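Isoaspartyl dipeptidase (PDB 7CDH) probably hydrolyses isoaspartyl (beta-aspartyl) dipeptides as a zinc-dependent M38 metallopeptidase of the amidohydrolase family, a role linked to protein repair. Local coordinates at residues Leu57-Val62 with Ser308-Thr313; Gly89-Val94 with Asp351-Leu356; Glu171-Val176 with Phe207-Lys212. All blocks are in the same frame, centred on the assembly; numbering follows the deposited sequence.

Contact 1 (Leu57-Val62 with Ser308-Thr313); sequences LIDPHV and SAVWYT. With ZN (zinc ion), chain L.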
# COMPACT_ATOMS: atom_id res chain seq x y z
N LEU A 57 -27.32 -29.75 20.23
CA LEU A 57 -27.23 -28.38 20.75
C LEU A 57 -26.29 -27.55 19.87
O LEU A 57 -25.26 -28.07 19.35
CB LEU A 57 -26.68 -28.48 22.17
CG LEU A 57 -27.44 -29.36 23.14
CD1 LEU A 57 -26.81 -29.31 24.53
CD2 LEU A 57 -28.88 -28.91 23.21
N ILE A 58 -26.65 -26.29 19.70
CA ILE A 58 -25.94 -25.26 18.90
C ILE A 58 -25.45 -24.20 19.90
O ILE A 58 -26.30 -23.63 20.58
CB ILE A 58 -26.89 -24.66 17.87
CG1 ILE A 58 -27.49 -25.75 16.97
CG2 ILE A 58 -26.22 -23.56 17.08
CD1 ILE A 58 -28.67 -25.27 16.13
N ASP A 59 -24.13 -24.07 20.06
CA ASP A 59 -23.47 -23.05 20.92
C ASP A 59 -23.03 -21.92 19.99
O ASP A 59 -22.06 -22.05 19.26
CB ASP A 59 -22.32 -23.70 21.68
CG ASP A 59 -21.73 -22.84 22.79
OD1 ASP A 59 -22.06 -21.62 22.84
OD2 ASP A 59 -20.93 -23.40 23.60
N PRO A 60 -23.75 -20.78 19.91
CA PRO A 60 -23.42 -19.74 18.93
C PRO A 60 -22.29 -18.77 19.31
O PRO A 60 -22.13 -17.74 18.66
CB PRO A 60 -24.74 -18.98 18.89
CG PRO A 60 -25.18 -19.00 20.35
CD PRO A 60 -24.90 -20.44 20.77
N HIS A 61 -21.55 -19.05 20.36
CA HIS A 61 -20.45 -18.17 20.82
C HIS A 61 -19.36 -18.96 21.57
O HIS A 61 -19.48 -19.10 22.80
CB HIS A 61 -21.05 -17.04 21.64
CG HIS A 61 -20.04 -16.04 22.05
ND1 HIS A 61 -19.84 -14.88 21.34
CD2 HIS A 61 -19.13 -16.05 23.04
CE1 HIS A 61 -18.88 -14.20 21.92
NE2 HIS A 61 -18.40 -14.91 22.94
N VAL A 62 -18.35 -19.46 20.84
CA VAL A 62 -17.19 -20.24 21.38
C VAL A 62 -15.86 -19.69 20.85
O VAL A 62 -15.72 -19.48 19.65
CB VAL A 62 -17.33 -21.73 21.05
CG1 VAL A 62 -16.19 -22.52 21.64
CG2 VAL A 62 -18.66 -22.25 21.55
N SER A 308 -19.56 -27.30 28.18
CA SER A 308 -20.40 -28.06 29.15
C SER A 308 -21.46 -27.12 29.78
O SER A 308 -22.56 -27.61 30.17
CB SER A 308 -19.57 -28.76 30.20
OG SER A 308 -19.13 -27.86 31.21
N ALA A 309 -21.21 -25.82 29.80
CA ALA A 309 -22.18 -24.86 30.37
C ALA A 309 -23.56 -24.98 29.69
O ALA A 309 -24.54 -24.58 30.31
CB ALA A 309 -21.65 -23.47 30.27
N VAL A 310 -23.65 -25.46 28.45
CA VAL A 310 -24.93 -25.32 27.71
C VAL A 310 -25.94 -26.33 28.28
O VAL A 310 -27.08 -25.94 28.63
CB VAL A 310 -24.72 -25.47 26.19
CG1 VAL A 310 -26.04 -25.76 25.49
CG2 VAL A 310 -24.08 -24.22 25.61
N TRP A 311 -25.55 -27.59 28.37
CA TRP A 311 -26.44 -28.66 28.85
C TRP A 311 -26.64 -28.49 30.36
O TRP A 311 -27.76 -28.71 30.87
CB TRP A 311 -25.88 -30.02 28.46
CG TRP A 311 -26.77 -31.16 28.86
CD1 TRP A 311 -26.45 -32.17 29.71
CD2 TRP A 311 -28.13 -31.37 28.46
NE1 TRP A 311 -27.50 -33.02 29.83
CE2 TRP A 311 -28.54 -32.57 29.07
CE3 TRP A 311 -29.02 -30.70 27.62
CZ2 TRP A 311 -29.82 -33.10 28.89
CZ3 TRP A 311 -30.29 -31.21 27.45
CH2 TRP A 311 -30.68 -32.39 28.08
N TYR A 312 -25.62 -28.02 31.05
CA TYR A 312 -25.72 -27.69 32.48
C TYR A 312 -26.85 -26.69 32.69
O TYR A 312 -27.65 -26.87 33.64
CB TYR A 312 -24.38 -27.17 33.00
CG TYR A 312 -24.36 -26.85 34.47
CD1 TYR A 312 -24.26 -27.83 35.44
CD2 TYR A 312 -24.46 -25.54 34.91
CE1 TYR A 312 -24.23 -27.53 36.79
CE2 TYR A 312 -24.44 -25.22 36.24
CZ TYR A 312 -24.32 -26.21 37.19
OH TYR A 312 -24.30 -25.86 38.50
N THR A 313 -26.89 -25.63 31.87
CA THR A 313 -27.82 -24.48 32.03
C THR A 313 -29.24 -24.97 31.71
O THR A 313 -30.12 -24.69 32.48
CB THR A 313 -27.36 -23.23 31.25
OG1 THR A 313 -26.13 -22.78 31.84
CG2 THR A 313 -28.36 -22.09 31.30
ZN ZN L . -16.77 -14.12 24.01

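Contact 2 (Gly89-Val94 with Asp351-Leu356); sequences GVTTVV and DADFIL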
# COMPACT_ATOMS: atom_id res chain seq x y z
N GLY A 89 -22.76 -32.46 24.44
CA GLY A 89 -23.93 -32.48 23.55
C GLY A 89 -23.94 -31.38 22.50
O GLY A 89 -24.95 -31.27 21.80
N VAL A 90 -22.86 -30.61 22.35
CA VAL A 90 -22.75 -29.51 21.35
C VAL A 90 -22.27 -30.08 20.01
O VAL A 90 -21.14 -30.56 19.96
CB VAL A 90 -21.80 -28.44 21.88
CG1 VAL A 90 -21.57 -27.36 20.84
CG2 VAL A 90 -22.34 -27.86 23.18
N THR A 91 -23.11 -30.04 18.98
CA THR A 91 -22.81 -30.58 17.64
C THR A 91 -22.55 -29.42 16.66
O THR A 91 -22.16 -29.66 15.52
CB THR A 91 -23.95 -31.49 17.14
OG1 THR A 91 -25.22 -30.83 17.25
CG2 THR A 91 -24.02 -32.79 17.89
N THR A 92 -22.88 -28.21 17.04
CA THR A 92 -22.65 -27.04 16.18
C THR A 92 -22.07 -25.95 17.05
O THR A 92 -22.57 -25.73 18.17
CB THR A 92 -23.90 -26.58 15.45
OG1 THR A 92 -24.31 -27.63 14.57
CG2 THR A 92 -23.65 -25.31 14.66
N VAL A 93 -21.03 -25.31 16.52
CA VAL A 93 -20.27 -24.24 17.21
C VAL A 93 -20.11 -23.08 16.24
O VAL A 93 -19.96 -23.31 15.06
CB VAL A 93 -18.96 -24.86 17.71
CG1 VAL A 93 -17.77 -23.95 17.61
CG2 VAL A 93 -19.13 -25.37 19.13
N VAL A 94 -20.22 -21.87 16.73
CA VAL A 94 -19.90 -20.63 16.00
C VAL A 94 -18.74 -20.00 16.73
O VAL A 94 -18.93 -19.63 17.94
CB VAL A 94 -21.09 -19.67 15.89
CG1 VAL A 94 -20.75 -18.56 14.92
CG2 VAL A 94 -22.35 -20.37 15.42
N ASP A 351 -30.80 -31.82 9.03
CA ASP A 351 -29.49 -32.51 9.13
C ASP A 351 -29.57 -33.40 10.38
O ASP A 351 -30.19 -32.97 11.38
CB ASP A 351 -28.33 -31.50 9.15
CG ASP A 351 -28.11 -30.78 7.82
OD1 ASP A 351 -27.54 -31.40 6.90
OD2 ASP A 351 -28.53 -29.60 7.69
N ALA A 352 -28.96 -34.59 10.30
CA ALA A 352 -29.06 -35.65 11.33
C ALA A 352 -28.10 -35.33 12.47
O ALA A 352 -27.14 -36.12 12.67
CB ALA A 352 -28.80 -37.01 10.72
N ASP A 353 -28.38 -34.26 13.21
CA ASP A 353 -27.62 -33.89 14.43
C ASP A 353 -28.55 -34.07 15.63
O ASP A 353 -29.57 -33.32 15.69
CB ASP A 353 -27.13 -32.44 14.38
CG ASP A 353 -26.35 -32.05 13.13
OD1 ASP A 353 -25.87 -32.95 12.41
OD2 ASP A 353 -26.20 -30.81 12.93
N PHE A 354 -28.20 -34.99 16.54
CA PHE A 354 -29.05 -35.45 17.67
C PHE A 354 -28.21 -35.72 18.92
O PHE A 354 -27.03 -36.04 18.79
CB PHE A 354 -29.69 -36.81 17.40
CG PHE A 354 -30.29 -37.01 16.03
CD1 PHE A 354 -31.22 -36.12 15.53
CD2 PHE A 354 -29.96 -38.12 15.27
CE1 PHE A 354 -31.76 -36.30 14.26
CE2 PHE A 354 -30.53 -38.32 14.02
CZ PHE A 354 -31.43 -37.40 13.53
N ILE A 355 -28.80 -35.58 20.10
CA ILE A 355 -28.23 -36.16 21.34
C ILE A 355 -29.25 -37.14 21.93
O ILE A 355 -30.47 -36.99 21.75
CB ILE A 355 -27.78 -35.09 22.36
CG1 ILE A 355 -28.93 -34.22 22.83
CG2 ILE A 355 -26.64 -34.26 21.79
CD1 ILE A 355 -28.61 -33.33 24.04
N LEU A 356 -28.74 -38.15 22.59
CA LEU A 356 -29.56 -39.14 23.32
C LEU A 356 -29.26 -38.95 24.79
O LEU A 356 -28.10 -39.00 25.19
CB LEU A 356 -29.19 -40.53 22.81
CG LEU A 356 -29.75 -40.86 21.43
CD1 LEU A 356 -28.99 -42.01 20.80
CD2 LEU A 356 -31.24 -41.20 21.53
O HOH W 1 -26.25 -29.47 15.15

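Contact 3 (Glu171-Val176 with Phe207-Lys212); sequences EILRIV and FDIIEK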
# COMPACT_ATOMS: atom_id res chain seq x y z
N GLU A 171 -19.30 4.42 12.90
CA GLU A 171 -18.42 3.26 12.62
C GLU A 171 -19.25 1.98 12.70
O GLU A 171 -19.18 1.17 11.75
CB GLU A 171 -17.24 3.20 13.59
CG GLU A 171 -16.23 4.31 13.45
CD GLU A 171 -15.09 4.21 14.47
OE1 GLU A 171 -15.38 4.19 15.68
OE2 GLU A 171 -13.90 4.12 14.04
N ILE A 172 -20.03 1.81 13.78
CA ILE A 172 -20.98 0.66 13.94
C ILE A 172 -21.90 0.56 12.70
O ILE A 172 -22.04 -0.54 12.18
CB ILE A 172 -21.84 0.75 15.22
CG1 ILE A 172 -21.00 0.76 16.50
CG2 ILE A 172 -22.84 -0.39 15.24
CD1 ILE A 172 -19.91 -0.30 16.49
N LEU A 173 -22.56 1.64 12.28
CA LEU A 173 -23.56 1.59 11.18
C LEU A 173 -22.89 1.08 9.90
O LEU A 173 -23.53 0.24 9.18
CB LEU A 173 -24.18 2.97 10.93
CG LEU A 173 -25.28 3.39 11.90
CD1 LEU A 173 -25.70 4.83 11.62
CD2 LEU A 173 -26.47 2.45 11.81
N ARG A 174 -21.68 1.56 9.59
CA ARG A 174 -20.98 1.12 8.38
C ARG A 174 -20.78 -0.40 8.46
O ARG A 174 -21.12 -1.09 7.46
CB ARG A 174 -19.69 1.91 8.23
CG ARG A 174 -18.80 1.45 7.07
CD ARG A 174 -19.39 1.55 5.67
NE ARG A 174 -20.28 2.69 5.53
CZ ARG A 174 -19.89 3.96 5.47
NH1 ARG A 174 -18.60 4.26 5.52
NH2 ARG A 174 -20.80 4.91 5.36
N ILE A 175 -20.32 -0.92 9.60
CA ILE A 175 -20.03 -2.37 9.82
C ILE A 175 -21.34 -3.16 9.72
O ILE A 175 -21.37 -4.17 9.01
CB ILE A 175 -19.32 -2.59 11.18
CG1 ILE A 175 -17.89 -2.06 11.14
CG2 ILE A 175 -19.37 -4.06 11.61
CD1 ILE A 175 -17.42 -1.61 12.50
N VAL A 176 -22.41 -2.69 10.35
CA VAL A 176 -23.71 -3.42 10.29
C VAL A 176 -24.20 -3.41 8.84
O VAL A 176 -24.63 -4.46 8.37
CB VAL A 176 -24.75 -2.85 11.26
CG1 VAL A 176 -26.10 -3.50 11.05
CG2 VAL A 176 -24.32 -3.00 12.70
N PHE A 207 -30.63 0.26 19.70
CA PHE A 207 -31.89 1.03 19.61
C PHE A 207 -31.70 2.17 18.60
O PHE A 207 -32.64 2.39 17.79
CB PHE A 207 -32.34 1.51 20.99
CG PHE A 207 -32.90 0.41 21.86
CD1 PHE A 207 -34.04 -0.27 21.48
CD2 PHE A 207 -32.30 0.05 23.05
CE1 PHE A 207 -34.56 -1.29 22.26
CE2 PHE A 207 -32.82 -0.96 23.83
CZ PHE A 207 -33.94 -1.64 23.43
N ASP A 208 -30.53 2.82 18.61
CA ASP A 208 -30.20 3.93 17.68
C ASP A 208 -30.23 3.42 16.23
O ASP A 208 -30.84 4.08 15.37
CB ASP A 208 -28.85 4.58 17.97
CG ASP A 208 -28.77 5.38 19.26
OD1 ASP A 208 -29.85 5.74 19.82
OD2 ASP A 208 -27.62 5.61 19.71
N ILE A 209 -29.69 2.24 15.97
CA ILE A 209 -29.68 1.67 14.59
C ILE A 209 -31.13 1.47 14.10
O ILE A 209 -31.43 1.86 12.95
CB ILE A 209 -28.85 0.37 14.55
CG1 ILE A 209 -27.38 0.63 14.88
CG2 ILE A 209 -29.02 -0.30 13.22
CD1 ILE A 209 -26.63 -0.60 15.33
N ILE A 210 -31.99 0.82 14.87
CA ILE A 210 -33.35 0.45 14.39
C ILE A 210 -34.27 1.69 14.35
O ILE A 210 -35.14 1.75 13.46
CB ILE A 210 -33.96 -0.68 15.23
CG1 ILE A 210 -34.18 -0.25 16.68
CG2 ILE A 210 -33.09 -1.93 15.09
CD1 ILE A 210 -35.02 -1.23 17.47
N GLU A 211 -34.07 2.66 15.23
CA GLU A 211 -34.94 3.86 15.28
C GLU A 211 -34.56 4.82 14.15
O GLU A 211 -35.47 5.38 13.56
CB GLU A 211 -34.88 4.51 16.67
CG GLU A 211 -35.70 3.73 17.69
CD GLU A 211 -35.36 3.92 19.15
OE1 GLU A 211 -34.53 4.81 19.48
OE2 GLU A 211 -35.93 3.18 19.98
N LYS A 212 -33.28 4.96 13.83
CA LYS A 212 -32.77 6.05 12.97
C LYS A 212 -32.45 5.55 11.55
O LYS A 212 -32.12 6.39 10.71
CB LYS A 212 -31.51 6.67 13.57
CG LYS A 212 -31.65 7.25 14.97
CD LYS A 212 -30.29 7.49 15.61
CE LYS A 212 -30.25 8.61 16.62
NZ LYS A 212 -28.87 9.12 16.80

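Contact 1 (Leu57-Val62 with Ser308-Thr313)
OD2 of D59 is hydrogen-bonded to S284 OG and also lies 3.8 Å from V310 CG2. This joins a strand of the amidohydrolase TIM barrel to helix 309-318. S284 comes just before the zinc ligand D285. CG of D59 is anti to the backbone N (chi1 -168°), and in this position the carboxylate meets the helix. The two methyls of V310 divide the work. CG2 faces the acid, while CG1 lies 3.8 Å from L57 CD1, where the two side chains run past one another head to tail. The same CD1 comes within 4.0 Å of W311 CE3. It approaches the indole obliquely, with the two side chains nearly perpendicular. W311 NE1 is hydrogen-bonded to F362 O, which restrains the indole. All four touching residues are buried. The chain bends at P60, and H61 then reaches the metal site. H61 and H63 form the HxH motif of the family. They bind one zinc together with E156 and D285. H61 ND1 is hydrogen-bonded to N193 OD1, which can limit rotation of the imidazole. H61 NE2, the other ring nitrogen, sits 2.1 Å from the zinc.

Contact 2 (Gly89-Val94 with Asp351-Leu356)
T91 places OG1 between its backbone N and carbonyl carbon (chi1 51°), while T92 places OG1 anti to its own carbonyl carbon (chi1 -63°). The two hydroxyls thereby converge on one water beside D353. The water is 2.7 Å from T91 OG1 and 2.7 Å from T92 OG1. It donates to D353 OD2 over 2.6 Å. Direct contact is looser: T91 OG1 lies 3.8 Å from D353 CB, and the T92 side chain stands roughly square to that of D353. The carboxylate has further partners. OD2 forms a salt bridge with K343 NZ, and OD1 accepts from the backbone N of K370. The lysine and these bonds hold the buried acid in place and would probably favour its ionised form. A second touch lies just before strand 90-95, where I355 CG2 lies 3.4 Å from G89 O and 3.7 Å from G89 CA. G89 closes the preceding helix with a Schellman motif, and its positive phi suits glycine. The touching parts run nearly antiparallel, 162° apart. Both strands pair with strand 51-59, 90-95 in parallel and 354-358 antiparallel. Such a junction fits the amidohydrolase fold, in which a TIM barrel meets a beta domain built from both chain ends.

Contact 3 (Glu171-Val176 with Phe207-Lys212)
I209 gives up 81 Å² to this contact, far more than any other residue, and it meets I172, L173 and V176 of the facing helix. Its CG1 is anti to the carbonyl carbon (chi1 -64°), and this branch carries the terminal CD1 toward helix 169-186. There CD1 faces two residues one turn apart. It is 3.8 Å from I172 CG2 and 4.2 Å from V176 CG2. I172 touches through CG2, while the longer branch of the same side chain leads away from I209. The I172 and I209 side chains lie crosswise, close to perpendicular.

L173 adds 35 Å². Its CB does not point at the other helix, but the end of the side chain bends nearer. CD2 then rests alongside the branched body of I209, 3.7 Å from I209 CG1 and 4.0 Å from I209 CG2. These two side chains lie side by side and point opposite ways. V176 adds 21 Å² at a longer distance. The contact is wholly apolar. The short helix segments are well separated, 11.0 Å between axes, and cross at -71°.

L173 also packs on Q166 of a second subunit. R174 of this chain is salt-bridged to E171 of that second subunit, and E171 of this chain to R174 of a third subunit. The contact thus borders the subunit interfaces. The two helices are successive outer helices of the TIM barrel, flanking strand 191-196 in sequence. Inward, I172 lies on F194, V176 on V192, and both V176 and I209 on L220 of strand 220-223.

Contacts 1 and 2 adjoin, with centres 11 Å apart. They share a branched sheet in which strand 51-59 neighbours both 90-95 and 354-358, and backbone bonds probably join L57 O to T91 N and V62 N to V94 O. Their segments alternate along the chain: 57-62, 89-94, 308-313, 351-356. Early and late parts of the amidohydrolase region are therefore drawn together in the core, and contact 1 leads into the zinc site. Contact 3 is nested within the loops closed by both. It lies on the outer helices, its centre 29 Å from that of contact 1 and 33 Å from that of contact 2. It touches neither, and residues at its edge reach neighbouring subunits.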